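Local coordinates for protein cyanophycinase-like exopeptidase (actinobacterium SCGC AAA027-L06, PDB 6NQC) that probably cleaves peptide bonds as a serine exopeptidase of family S51, the family that includes cyanophycinase, at residues Asp129-Thr134 with Glu176-Ile181; Asp123-Ala128 with Thr162-Phe167; Leu116-Gly121 with Ala151-Gly156; Gly24-Val29 with Glu142-Gly147. One frame throughout, in Å; residues are numbered along the deposited sequence.

Interaction 1. Residues Asp129-Thr134 with Glu176-Ile181; sequences DTLINT and EGFGII
The C-terminal end of helix 124-131, where the chain leaves the helix through a type II beta turn from Leu131 to Thr134, rests against the loop that follows strand 175-176, and the contact between them is largely apolar. Phe178 carries much of it. Its ring reaches the helix end and the residue after it with two neighbouring atoms: CZ lies 3.8 Å from Leu131 CB, approached obliquely, while CE1 lies 3.8 Å from the backbone N of Ile132, which sits at the ring edge close to its plane. The CG of Phe178 is anti to the carbonyl carbon (chi1 -55°), a setting that swings the ring from its loop toward the helix; elsewhere the same ring stacks with that of Trp137.

Farther out, Ile132 and Glu176 cross at about a right angle. CG1 of Ile132 is anti to its backbone N and the chain runs on extended to CD1. This methyl touches the glutamate from CB to the carboxylate, closest at Glu176 CG, 3.4 Å away. CD1 of Ile132 is also 3.7 Å from Gly177 O.

The turn is closed by a weak backbone bond from Thr134 N to Leu131 O, and Thr134 OG1 adds a shorter one of 2.7 Å to the same Leu131 oxygen; this hydroxyl also caps the next helix at Trp137 N. On the exposed side, a single water joins the two segments, donating one hydrogen to Asp129 OD1 and the other to Glu176 O, each 2.8 Å from the water oxygen.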
loop_
_atom_site.group_PDB
_atom_site.type_symbol
_atom_site.label_atom_id
_atom_site.label_comp_id
_atom_site.label_asym_id
_atom_site.label_seq_id
_atom_site.Cartn_x
_atom_site.Cartn_y
_atom_site.Cartn_z
ATOM N N ASP A 129 -6.189 -7.829 -9.780
ATOM C CA ASP A 129 -6.901 -8.131 -11.024
ATOM C C ASP A 129 -7.776 -6.965 -11.481
ATOM O O ASP A 129 -7.956 -6.760 -12.680
ATOM C CB ASP A 129 -7.763 -9.371 -10.845
ATOM C CG ASP A 129 -6.954 -10.667 -10.761
ATOM O OD1 ASP A 129 -5.776 -10.692 -11.174
ATOM O OD2 ASP A 129 -7.502 -11.654 -10.244
ATOM N N THR A 130 -8.277 -6.153 -10.549
ATOM C CA THR A 130 -9.205 -5.093 -10.909
ATOM C C THR A 130 -8.494 -3.860 -11.440
ATOM O O THR A 130 -9.013 -3.226 -12.365
ATOM C CB THR A 130 -10.094 -4.724 -9.711
ATOM O OG1 THR A 130 -10.936 -5.840 -9.371
ATOM C CG2 THR A 130 -10.981 -3.596 -10.037
ATOM N N LEU A 131 -7.308 -3.517 -10.920
ATOM C CA LEU A 131 -6.629 -2.307 -11.360
ATOM C C LEU A 131 -5.460 -2.545 -12.307
ATOM O O LEU A 131 -4.965 -1.572 -12.906
ATOM C CB LEU A 131 -6.106 -1.501 -10.169
ATOM C CG LEU A 131 -7.198 -1.072 -9.178
ATOM C CD1 LEU A 131 -6.618 -0.237 -8.043
ATOM C CD2 LEU A 131 -8.348 -0.362 -9.881
ATOM N N ILE A 132 -4.956 -3.781 -12.424
ATOM C CA ILE A 132 -3.706 -3.953 -13.175
ATOM C C ILE A 132 -3.920 -3.475 -14.602
ATOM O O ILE A 132 -4.932 -3.799 -15.239
ATOM C CB ILE A 132 -3.244 -5.415 -13.135
ATOM C CG1 ILE A 132 -1.845 -5.547 -13.699
ATOM C CG2 ILE A 132 -4.246 -6.289 -13.892
ATOM C CD1 ILE A 132 -1.204 -6.941 -13.454
ATOM N N ASN A 133 -2.963 -2.705 -15.117
ATOM C CA ASN A 133 -2.989 -2.257 -16.508
ATOM C C ASN A 133 -4.272 -1.509 -16.848
ATOM O O ASN A 133 -4.832 -1.652 -17.943
ATOM C CB ASN A 133 -2.804 -3.428 -17.476
ATOM C CG ASN A 133 -1.540 -4.173 -17.232
ATOM O OD1 ASN A 133 -0.558 -3.607 -16.735
ATOM N ND2 ASN A 133 -1.535 -5.442 -17.568
ATOM N N THR A 134 -4.721 -0.648 -15.922
ATOM C CA THR A 134 -5.876 0.173 -16.196
ATOM C C THR A 134 -5.438 1.630 -16.314
ATOM O O THR A 134 -4.388 2.028 -15.792
ATOM C CB THR A 134 -6.937 0.100 -15.095
ATOM O OG1 THR A 134 -6.328 0.542 -13.869
ATOM C CG2 THR A 134 -7.510 -1.275 -14.926
ATOM N N GLU A 176 -0.393 -11.702 -10.704
ATOM C CA GLU A 176 0.461 -10.575 -11.042
ATOM C C GLU A 176 0.014 -9.315 -10.300
ATOM O O GLU A 176 -1.154 -8.934 -10.331
ATOM C CB GLU A 176 0.426 -10.359 -12.554
ATOM C CG GLU A 176 1.292 -9.233 -13.070
ATOM C CD GLU A 176 1.376 -9.212 -14.611
ATOM O OE1 GLU A 176 1.012 -10.232 -15.246
ATOM O OE2 GLU A 176 1.804 -8.173 -15.177
ATOM N N GLY A 177 0.951 -8.684 -9.601
ATOM C CA GLY A 177 0.729 -7.407 -8.972
ATOM C C GLY A 177 1.213 -6.256 -9.834
ATOM O O GLY A 177 1.529 -6.405 -11.012
ATOM N N PHE A 178 1.265 -5.086 -9.212
ATOM C CA PHE A 178 1.581 -3.859 -9.940
ATOM C C PHE A 178 3.074 -3.718 -10.178
ATOM O O PHE A 178 3.473 -3.032 -11.111
ATOM C CB PHE A 178 1.058 -2.652 -9.167
ATOM C CG PHE A 178 -0.413 -2.711 -8.840
ATOM C CD1 PHE A 178 -1.314 -3.332 -9.695
ATOM C CD2 PHE A 178 -0.890 -2.155 -7.673
ATOM C CE1 PHE A 178 -2.655 -3.361 -9.384
ATOM C CE2 PHE A 178 -2.230 -2.201 -7.345
ATOM C CZ PHE A 178 -3.114 -2.751 -8.187
ATOM N N GLY A 179 3.913 -4.341 -9.336
ATOM C CA GLY A 179 5.335 -4.441 -9.583
ATOM C C GLY A 179 6.135 -3.159 -9.421
ATOM O O GLY A 179 7.134 -2.987 -10.095
ATOM N N ILE A 180 5.747 -2.281 -8.519
ATOM C CA ILE A 180 6.523 -1.070 -8.317
ATOM C C ILE A 180 7.589 -1.161 -7.236
ATOM O O ILE A 180 8.473 -0.296 -7.186
ATOM C CB ILE A 180 5.580 0.113 -8.006
ATOM C CG1 ILE A 180 4.775 -0.173 -6.765
ATOM C CG2 ILE A 180 4.737 0.396 -9.245
ATOM C CD1 ILE A 180 4.245 1.077 -6.153
ATOM N N ILE A 181 7.502 -2.117 -6.321
ATOM C CA ILE A 181 8.678 -2.535 -5.574
ATOM C C ILE A 181 9.164 -3.797 -6.283
ATOM O O ILE A 181 8.538 -4.867 -6.216
ATOM C CB ILE A 181 8.394 -2.732 -4.096
ATOM C CG1 ILE A 181 7.175 -3.611 -3.836
ATOM C CG2 ILE A 181 8.100 -1.385 -3.441
ATOM C CD1 ILE A 181 6.900 -3.815 -2.391
HETATM O O HOH W 1 -3.471 -9.358 -11.904
#

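Interaction 2. Residues Asp123-Ala128 with Thr162-Phe167; sequences DPHYLA and THVPNF
A histidine ring held between two side chains joins the first turn of helix 124-131 to the short strand 163-164 and the loop after it, in a partly buried layer beside the central sheet. Val164 CG1 lies over one face of the His125 imidazole, a CH-pi contact 4.0 Å from the ring centroid and 25° off its normal. Over the opposite face, offset toward the rim, lies the amide ND2 of Asn166, while the CB of Asn166 packs 3.7 Å from His125 CE1. The edge of the ring faces the backbone instead: His125 NE2 is 2.9 Å from Pro165 O. With CG anti to the carbonyl carbon (chi1 -60°), the ring extends toward strand 163-164, and its ND1 is hydrogen-bonded to Thr175 OG1 on the neighbouring strand, which limits its rotation.

The same methyl of Val164 also packs on Pro124, CG1 to CB at 3.9 Å, so one branch serves two helix residues. Asn166 turns its OD1 to Arg168 N. Just before Pro124, Asp123 OD1 accepts weakly from His125 N and Tyr126 N. This is an N-cap: an aspartate just before the helix, followed by proline as first helical residue, receives the amides of the opening turn.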
loop_
_atom_site.group_PDB
_atom_site.type_symbol
_atom_site.label_atom_id
_atom_site.label_comp_id
_atom_site.label_asym_id
_atom_site.label_seq_id
_atom_site.Cartn_x
_atom_site.Cartn_y
_atom_site.Cartn_z
ATOM N N ASP A 123 -9.015 -7.989 -0.360
ATOM C CA ASP A 123 -8.564 -9.159 -1.104
ATOM C C ASP A 123 -7.464 -8.715 -2.070
ATOM O O ASP A 123 -7.733 -7.945 -2.998
ATOM C CB ASP A 123 -9.749 -9.775 -1.847
ATOM C CG ASP A 123 -9.362 -10.950 -2.739
ATOM O OD1 ASP A 123 -8.169 -11.276 -2.878
ATOM O OD2 ASP A 123 -10.290 -11.519 -3.309
ATOM N N PRO A 124 -6.215 -9.136 -1.868
ATOM C CA PRO A 124 -5.152 -8.670 -2.745
ATOM C C PRO A 124 -5.298 -9.189 -4.158
ATOM O O PRO A 124 -4.907 -8.496 -5.095
ATOM C CB PRO A 124 -3.879 -9.204 -2.067
ATOM C CG PRO A 124 -4.343 -10.423 -1.396
ATOM C CD PRO A 124 -5.738 -10.158 -0.909
ATOM N N HIS A 125 -5.875 -10.376 -4.349
ATOM C CA HIS A 125 -6.048 -10.871 -5.708
ATOM C C HIS A 125 -7.059 -10.020 -6.460
ATOM O O HIS A 125 -6.833 -9.677 -7.632
ATOM C CB HIS A 125 -6.441 -12.337 -5.670
ATOM C CG HIS A 125 -5.402 -13.178 -5.011
ATOM N ND1 HIS A 125 -4.253 -13.570 -5.662
ATOM C CD2 HIS A 125 -5.300 -13.647 -3.741
ATOM C CE1 HIS A 125 -3.506 -14.282 -4.830
ATOM N NE2 HIS A 125 -4.112 -14.340 -3.659
ATOM N N TYR A 126 -8.155 -9.641 -5.799
ATOM C CA TYR A 126 -9.140 -8.789 -6.451
ATOM C C TYR A 126 -8.569 -7.397 -6.720
ATOM O O TYR A 126 -8.810 -6.819 -7.787
ATOM C CB TYR A 126 -10.410 -8.714 -5.608
ATOM C CG TYR A 126 -11.564 -8.025 -6.309
ATOM C CD1 TYR A 126 -12.239 -8.642 -7.345
ATOM C CD2 TYR A 126 -11.978 -6.742 -5.916
ATOM C CE1 TYR A 126 -13.296 -8.024 -8.000
ATOM C CE2 TYR A 126 -13.027 -6.091 -6.567
ATOM C CZ TYR A 126 -13.684 -6.745 -7.614
ATOM O OH TYR A 126 -14.728 -6.130 -8.278
ATOM N N LEU A 127 -7.819 -6.841 -5.754
ATOM C CA LEU A 127 -7.234 -5.527 -5.946
ATOM C C LEU A 127 -6.379 -5.533 -7.196
ATOM O O LEU A 127 -6.552 -4.695 -8.090
ATOM C CB LEU A 127 -6.402 -5.124 -4.730
ATOM C CG LEU A 127 -5.661 -3.771 -4.868
ATOM C CD1 LEU A 127 -6.619 -2.673 -5.363
ATOM C CD2 LEU A 127 -5.011 -3.368 -3.561
ATOM N N ALA A 128 -5.463 -6.509 -7.287
ATOM C CA ALA A 128 -4.565 -6.609 -8.422
ATOM C C ALA A 128 -5.321 -6.819 -9.733
ATOM O O ALA A 128 -5.090 -6.104 -10.722
ATOM C CB ALA A 128 -3.593 -7.770 -8.206
ATOM N N THR A 162 5.703 -7.699 -7.585
ATOM C CA THR A 162 5.447 -8.235 -8.920
ATOM C C THR A 162 4.400 -9.345 -8.873
ATOM O O THR A 162 3.661 -9.530 -9.840
ATOM C CB THR A 162 6.735 -8.809 -9.569
ATOM O OG1 THR A 162 7.273 -9.860 -8.736
ATOM C CG2 THR A 162 7.758 -7.723 -9.802
ATOM N N HIS A 163 4.301 -10.059 -7.749
ATOM C CA HIS A 163 3.442 -11.227 -7.624
ATOM C C HIS A 163 2.782 -11.290 -6.259
ATOM O O HIS A 163 3.355 -10.857 -5.251
ATOM C CB HIS A 163 4.229 -12.508 -7.870
ATOM C CG HIS A 163 4.808 -12.563 -9.246
ATOM N ND1 HIS A 163 5.973 -11.916 -9.568
ATOM C CD2 HIS A 163 4.333 -13.094 -10.397
ATOM C CE1 HIS A 163 6.217 -12.091 -10.854
ATOM N NE2 HIS A 163 5.230 -12.790 -11.379
ATOM N N VAL A 164 1.588 -11.875 -6.245
ATOM C CA VAL A 164 0.775 -12.004 -5.037
ATOM C C VAL A 164 0.543 -13.491 -4.803
ATOM O O VAL A 164 -0.035 -14.153 -5.672
ATOM C CB VAL A 164 -0.565 -11.264 -5.155
ATOM C CG1 VAL A 164 -1.364 -11.476 -3.913
ATOM C CG2 VAL A 164 -0.309 -9.743 -5.443
ATOM N N PRO A 165 0.947 -14.049 -3.652
ATOM C CA PRO A 165 0.821 -15.509 -3.451
ATOM C C PRO A 165 -0.631 -15.932 -3.374
ATOM O O PRO A 165 -1.461 -15.235 -2.794
ATOM C CB PRO A 165 1.495 -15.745 -2.105
ATOM C CG PRO A 165 1.348 -14.384 -1.402
ATOM C CD PRO A 165 1.497 -13.380 -2.461
ATOM N N ASN A 166 -0.924 -17.082 -3.957
ATOM C CA ASN A 166 -2.265 -17.668 -3.917
ATOM C C ASN A 166 -2.234 -18.981 -3.146
ATOM O O ASN A 166 -1.834 -20.025 -3.695
ATOM C CB ASN A 166 -2.827 -17.881 -5.322
ATOM C CG ASN A 166 -4.329 -18.147 -5.314
ATOM O OD1 ASN A 166 -4.857 -18.741 -4.372
ATOM N ND2 ASN A 166 -5.016 -17.717 -6.363
ATOM N N PHE A 167 -2.729 -18.929 -1.891
ATOM C CA PHE A 167 -2.737 -20.114 -1.031
ATOM C C PHE A 167 -3.606 -21.224 -1.590
ATOM O O PHE A 167 -3.356 -22.405 -1.340
ATOM C CB PHE A 167 -3.300 -19.853 0.379
ATOM C CG PHE A 167 -2.870 -18.591 0.984
ATOM C CD1 PHE A 167 -3.778 -17.795 1.658
ATOM C CD2 PHE A 167 -1.556 -18.191 0.875
ATOM C CE1 PHE A 167 -3.382 -16.613 2.205
ATOM C CE2 PHE A 167 -1.148 -17.001 1.420
ATOM C CZ PHE A 167 -2.056 -16.213 2.097
#

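Interaction 3. Residues Leu116-Gly121 with Ala151-Gly156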
loop_
_atom_site.group_PDB
_atom_site.type_symbol
_atom_site.label_atom_id
_atom_site.label_comp_id
_atom_site.label_asym_id
_atom_site.label_seq_id
_atom_site.Cartn_x
_atom_site.Cartn_y
_atom_site.Cartn_z
ATOM N N LEU A 116 -1.441 12.170 -1.336
ATOM C CA LEU A 116 -1.363 10.766 -0.934
ATOM C C LEU A 116 -2.450 9.953 -1.619
ATOM O O LEU A 116 -3.624 10.348 -1.665
ATOM C CB LEU A 116 -1.489 10.638 0.603
ATOM C CG LEU A 116 -1.697 9.267 1.237
ATOM C CD1 LEU A 116 -0.544 8.302 0.952
ATOM C CD2 LEU A 116 -1.887 9.366 2.723
ATOM N N ILE A 117 -2.052 8.791 -2.134
ATOM C CA ILE A 117 -2.981 7.786 -2.634
ATOM C C ILE A 117 -2.779 6.553 -1.773
ATOM O O ILE A 117 -1.632 6.129 -1.574
ATOM C CB ILE A 117 -2.749 7.506 -4.126
ATOM C CG1 ILE A 117 -2.986 8.786 -4.924
ATOM C CG2 ILE A 117 -3.634 6.406 -4.607
ATOM C CD1 ILE A 117 -2.521 8.646 -6.374
ATOM N N TYR A 118 -3.868 6.033 -1.185
ATOM C CA TYR A 118 -3.831 4.952 -0.198
ATOM C C TYR A 118 -4.689 3.782 -0.666
ATOM O O TYR A 118 -5.871 3.968 -0.949
ATOM C CB TYR A 118 -4.337 5.468 1.163
ATOM C CG TYR A 118 -3.823 4.699 2.339
ATOM C CD1 TYR A 118 -4.345 3.433 2.644
ATOM C CD2 TYR A 118 -2.792 5.197 3.138
ATOM C CE1 TYR A 118 -3.875 2.718 3.715
ATOM C CE2 TYR A 118 -2.308 4.460 4.201
ATOM C CZ TYR A 118 -2.872 3.213 4.480
ATOM O OH TYR A 118 -2.432 2.440 5.533
ATOM N N PHE A 119 -4.085 2.578 -0.779
ATOM C CA PHE A 119 -4.850 1.352 -0.993
ATOM C C PHE A 119 -5.168 0.735 0.367
ATOM O O PHE A 119 -4.260 0.293 1.070
ATOM C CB PHE A 119 -4.080 0.328 -1.838
ATOM C CG PHE A 119 -3.825 0.762 -3.240
ATOM C CD1 PHE A 119 -4.874 0.994 -4.110
ATOM C CD2 PHE A 119 -2.533 0.908 -3.702
ATOM C CE1 PHE A 119 -4.635 1.386 -5.431
ATOM C CE2 PHE A 119 -2.281 1.314 -5.005
ATOM C CZ PHE A 119 -3.341 1.564 -5.878
ATOM N N SER A 120 -6.444 0.680 0.744
ATOM C CA SER A 120 -6.807 0.006 1.983
ATOM C C SER A 120 -6.953 -1.504 1.749
ATOM O O SER A 120 -6.796 -2.016 0.629
ATOM C CB SER A 120 -8.075 0.605 2.582
ATOM O OG SER A 120 -9.100 0.714 1.614
ATOM N N GLY A 121 -7.215 -2.214 2.844
ATOM C CA GLY A 121 -7.151 -3.662 2.868
ATOM C C GLY A 121 -8.389 -4.348 2.265
ATOM O O GLY A 121 -9.396 -3.726 1.920
ATOM N N ALA A 151 0.754 4.556 -0.626
ATOM C CA ALA A 151 0.818 3.603 0.466
ATOM C C ALA A 151 -0.223 2.523 0.244
ATOM O O ALA A 151 -1.242 2.740 -0.415
ATOM C CB ALA A 151 0.616 4.307 1.834
ATOM N N GLY A 152 0.060 1.353 0.787
ATOM C CA GLY A 152 -0.883 0.262 0.799
ATOM C C GLY A 152 -0.805 -0.489 2.104
ATOM O O GLY A 152 0.278 -0.699 2.675
ATOM N N CYS A 153 -1.976 -0.850 2.609
ATOM C CA CYS A 153 -2.110 -1.528 3.889
ATOM C C CYS A 153 -2.641 -2.939 3.664
ATOM O O CYS A 153 -3.629 -3.126 2.943
ATOM C CB CYS A 153 -3.031 -0.736 4.803
ATOM S SG CYS A 153 -3.349 -1.534 6.347
ATOM N N SER A 154 -1.949 -3.925 4.249
ATOM C CA SER A 154 -2.308 -5.341 4.170
ATOM C C SER A 154 -2.366 -5.768 2.704
ATOM O O SER A 154 -1.327 -5.767 2.025
ATOM C CB SER A 154 -3.629 -5.573 4.917
ATOM O OG SER A 154 -3.825 -6.956 5.068
ATOM N N ALA A 155 -3.563 -6.074 2.182
ATOM C CA ALA A 155 -3.685 -6.405 0.767
ATOM C C ALA A 155 -3.080 -5.323 -0.100
ATOM O O ALA A 155 -2.540 -5.606 -1.178
ATOM C CB ALA A 155 -5.144 -6.615 0.366
ATOM N N GLY A 156 -3.230 -4.054 0.322
ATOM C CA GLY A 156 -2.725 -2.949 -0.468
ATOM C C GLY A 156 -1.219 -2.902 -0.554
ATOM O O GLY A 156 -0.658 -2.398 -1.529
#
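Tyr118 and Ala151 face each other as a bridged pair in the parallel core of the central sheet, just where strand 149-153 runs into a turn whose GxSxG pattern is consistent with a nucleophile elbow. From CB, the tyrosine side chain leaves with CG anti to the backbone N (chi1 -155°) and leans over the adjoining strand. Ala151 CB meets its CD2 and CE2 obliquely, 3.8 Å from each. Across the ring, at CE1, Cys153 CB comes within 3.7 Å from the same side of the ring plane, also obliquely, and the terminal OH of Tyr118 reaches that same Cys153 CB at 3.3 Å. One ring thus spans the two residues whose side chains flank Gly152. Beyond it lie Tyr34 and Glu33.

Beneath these side chains the backbones are zipped by three bonds in alternation. Ala151 N gives to Ile117 O, Phe119 N gives to Ala151 O at 2.9 Å with an angle of 169° at the hydrogen, and Cys153 N gives to Phe119 O almost along the C=O axis.

Phe119 projects to the other face of the sheet, where its CB packs 3.8 Å from Gly156 CA. The chain returns tightly here, with no side chain at Gly152 or Gly156. Between them Ser154 adopts a strained positive phi (57°), as in the nucleophile elbows of related hydrolases and consistent with Ser154 being the nucleophile; its OG makes a weak hydrogen bond to His189 NE2. The turn is closed by Gly156 N, which donates to Cys153 O over 2.8 Å.

Interaction 4. Residues Gly24-Val29 with Glu142-Gly147; sequences GSLGLV and ENWQSG
Gly24 is clasped by Trp144 at two points, and this polar grip is the tight part of a buried contact between the lead-in to strand 26-29 and the end of helix 135-145. Gly24 N donates to Trp144 O over 2.9 Å with an angle of 160° at the hydrogen. In return Trp144 NE1 donates to Gly24 O at 3.0 Å, less ideally: the bond is bent to 137°, and the indole nitrogen stands above the carbonyl plane. Main chain and side chain of one tryptophan therefore hold both polar atoms of one glycine. Gly147 belongs to the same tight part: Gly24 CA lies 3.6 Å from Gly147 O, and neither glycine has a side chain to keep the backbones apart.

The indole reaches this place because its CG is anti to the backbone N (chi1 174°), which sends the ring out from the helix toward strand 26-29. Farther along the ring, CZ2 lies 3.9 Å from Leu26 CD2, while the other methyl, CD1, sits over one face, offset toward the rim.

The link is looser between Ser25 N and Gly147 O, which do not meet directly. A water bridges them, accepting from Ser25 N and donating to Gly147 O, each 2.8 Å from the water oxygen. Ser25 points its CB away from the helix, and its OG is hydrogen-bonded to Asp48 and to Ser227 N.

Trp144 O also accepts from Gly147 N at 3.0 Å, and Gly148 N reaches back to Asn143 O. With its positive phi, Gly147 is the C-prime residue of a Schellman motif, a common C-terminal ending of a helix.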
loop_
_atom_site.group_PDB
_atom_site.type_symbol
_atom_site.label_atom_id
_atom_site.label_comp_id
_atom_site.label_asym_id
_atom_site.label_seq_id
_atom_site.Cartn_x
_atom_site.Cartn_y
_atom_site.Cartn_z
ATOM N N GLY A 24 7.680 9.951 -5.221
ATOM C CA GLY A 24 7.030 10.187 -3.962
ATOM C C GLY A 24 7.359 9.137 -2.910
ATOM O O GLY A 24 7.920 8.065 -3.157
ATOM N N SER A 25 6.978 9.455 -1.687
ATOM C CA SER A 25 7.155 8.506 -0.595
ATOM C C SER A 25 6.304 7.260 -0.842
ATOM O O SER A 25 5.190 7.336 -1.374
ATOM C CB SER A 25 6.747 9.125 0.739
ATOM O OG SER A 25 7.613 10.227 1.021
ATOM N N LEU A 26 6.827 6.122 -0.411
ATOM C CA LEU A 26 6.188 4.821 -0.579
ATOM C C LEU A 26 6.049 4.173 0.792
ATOM O O LEU A 26 7.059 3.886 1.453
ATOM C CB LEU A 26 7.008 3.931 -1.512
ATOM C CG LEU A 26 6.316 2.646 -1.991
ATOM C CD1 LEU A 26 5.019 2.936 -2.656
ATOM C CD2 LEU A 26 7.275 1.976 -2.968
ATOM N N GLY A 27 4.811 3.900 1.193
ATOM C CA GLY A 27 4.508 3.305 2.481
ATOM C C GLY A 27 3.954 1.889 2.352
ATOM O O GLY A 27 2.999 1.641 1.617
ATOM N N LEU A 28 4.547 0.984 3.113
ATOM C CA LEU A 28 4.074 -0.398 3.255
ATOM C C LEU A 28 3.576 -0.606 4.675
ATOM O O LEU A 28 4.357 -0.511 5.635
ATOM C CB LEU A 28 5.207 -1.379 2.930
ATOM C CG LEU A 28 6.036 -1.051 1.690
ATOM C CD1 LEU A 28 7.230 -1.958 1.559
ATOM C CD2 LEU A 28 5.143 -1.135 0.471
ATOM N N VAL A 29 2.271 -0.873 4.834
ATOM C CA VAL A 29 1.638 -0.913 6.149
ATOM C C VAL A 29 1.127 -2.318 6.427
ATOM O O VAL A 29 0.446 -2.914 5.595
ATOM C CB VAL A 29 0.506 0.113 6.236
ATOM C CG1 VAL A 29 -0.119 0.160 7.610
ATOM C CG2 VAL A 29 1.077 1.543 5.899
ATOM N N GLU A 142 1.815 7.563 -12.424
ATOM C CA GLU A 142 2.328 8.868 -12.808
ATOM C C GLU A 142 2.327 9.836 -11.635
ATOM O O GLU A 142 3.292 10.603 -11.457
ATOM C CB GLU A 142 1.499 9.431 -13.959
ATOM C CG GLU A 142 1.780 8.798 -15.340
ATOM C CD GLU A 142 0.706 9.184 -16.343
ATOM O OE1 GLU A 142 -0.072 10.136 -16.074
ATOM O OE2 GLU A 142 0.629 8.520 -17.386
ATOM N N ASN A 143 1.262 9.827 -10.831
ATOM C CA ASN A 143 1.224 10.699 -9.658
ATOM C C ASN A 143 2.371 10.388 -8.703
ATOM O O ASN A 143 3.096 11.288 -8.241
ATOM C CB ASN A 143 -0.134 10.567 -8.959
ATOM C CG ASN A 143 -0.308 11.584 -7.830
ATOM O OD1 ASN A 143 -0.398 12.773 -8.063
ATOM N ND2 ASN A 143 -0.368 11.101 -6.605
ATOM N N TRP A 144 2.587 9.104 -8.431
ATOM C CA TRP A 144 3.674 8.702 -7.559
ATOM C C TRP A 144 5.020 9.089 -8.151
ATOM O O TRP A 144 5.885 9.644 -7.457
ATOM C CB TRP A 144 3.582 7.190 -7.310
ATOM C CG TRP A 144 4.723 6.638 -6.556
ATOM C CD1 TRP A 144 5.184 7.055 -5.345
ATOM C CD2 TRP A 144 5.562 5.537 -6.955
ATOM N NE1 TRP A 144 6.275 6.313 -4.981
ATOM C CE2 TRP A 144 6.528 5.371 -5.946
ATOM C CE3 TRP A 144 5.601 4.704 -8.079
ATOM C CZ2 TRP A 144 7.510 4.385 -6.007
ATOM C CZ3 TRP A 144 6.588 3.716 -8.133
ATOM C CH2 TRP A 144 7.522 3.581 -7.102
ATOM N N GLN A 145 5.220 8.795 -9.432
ATOM C CA GLN A 145 6.497 9.100 -10.061
ATOM C C GLN A 145 6.792 10.590 -10.023
ATOM O O GLN A 145 7.964 10.974 -10.020
ATOM C CB GLN A 145 6.512 8.572 -11.486
ATOM C CG GLN A 145 6.640 7.049 -11.530
ATOM C CD GLN A 145 8.041 6.598 -11.201
ATOM O OE1 GLN A 145 9.015 7.120 -11.779
ATOM N NE2 GLN A 145 8.173 5.667 -10.255
ATOM N N SER A 146 5.762 11.428 -9.945
ATOM C CA SER A 146 5.936 12.872 -9.933
ATOM C C SER A 146 5.768 13.484 -8.535
ATOM O O SER A 146 5.525 14.696 -8.415
ATOM C CB SER A 146 4.979 13.499 -10.959
ATOM O OG SER A 146 3.603 13.313 -10.613
ATOM N N GLY A 147 5.913 12.691 -7.487
ATOM C CA GLY A 147 6.114 13.204 -6.142
ATOM C C GLY A 147 5.004 12.922 -5.156
ATOM O O GLY A 147 5.168 13.223 -3.949
HETATM O O HOH W 2 5.694 11.948 -1.540
#

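How the interactions relate
Interactions 3 and 4 are buried, 1 and 2 only partly. The centre of interaction 3 lies about 3 Å from the centre of the chain; interaction 4 joins it through strand 26-29, the sheet neighbour of 149-153, with Val29 probably hydrogen-bonded to Gly152 and Ser154. Backbone bonds join interaction 3, one backbone and one indole bond interaction 4. Interactions 1 and 2 lie farther out, share helix 124-131 and rely on side-chain packing. A water bridges interaction 1 and another interaction 4. Phe178 and Leu131 of interaction 1 touch Phe119 of interaction 3, while Ile180 and Ile181 reach Trp144 and Leu26 of interaction 4. Interactions 2 and 4 do not touch.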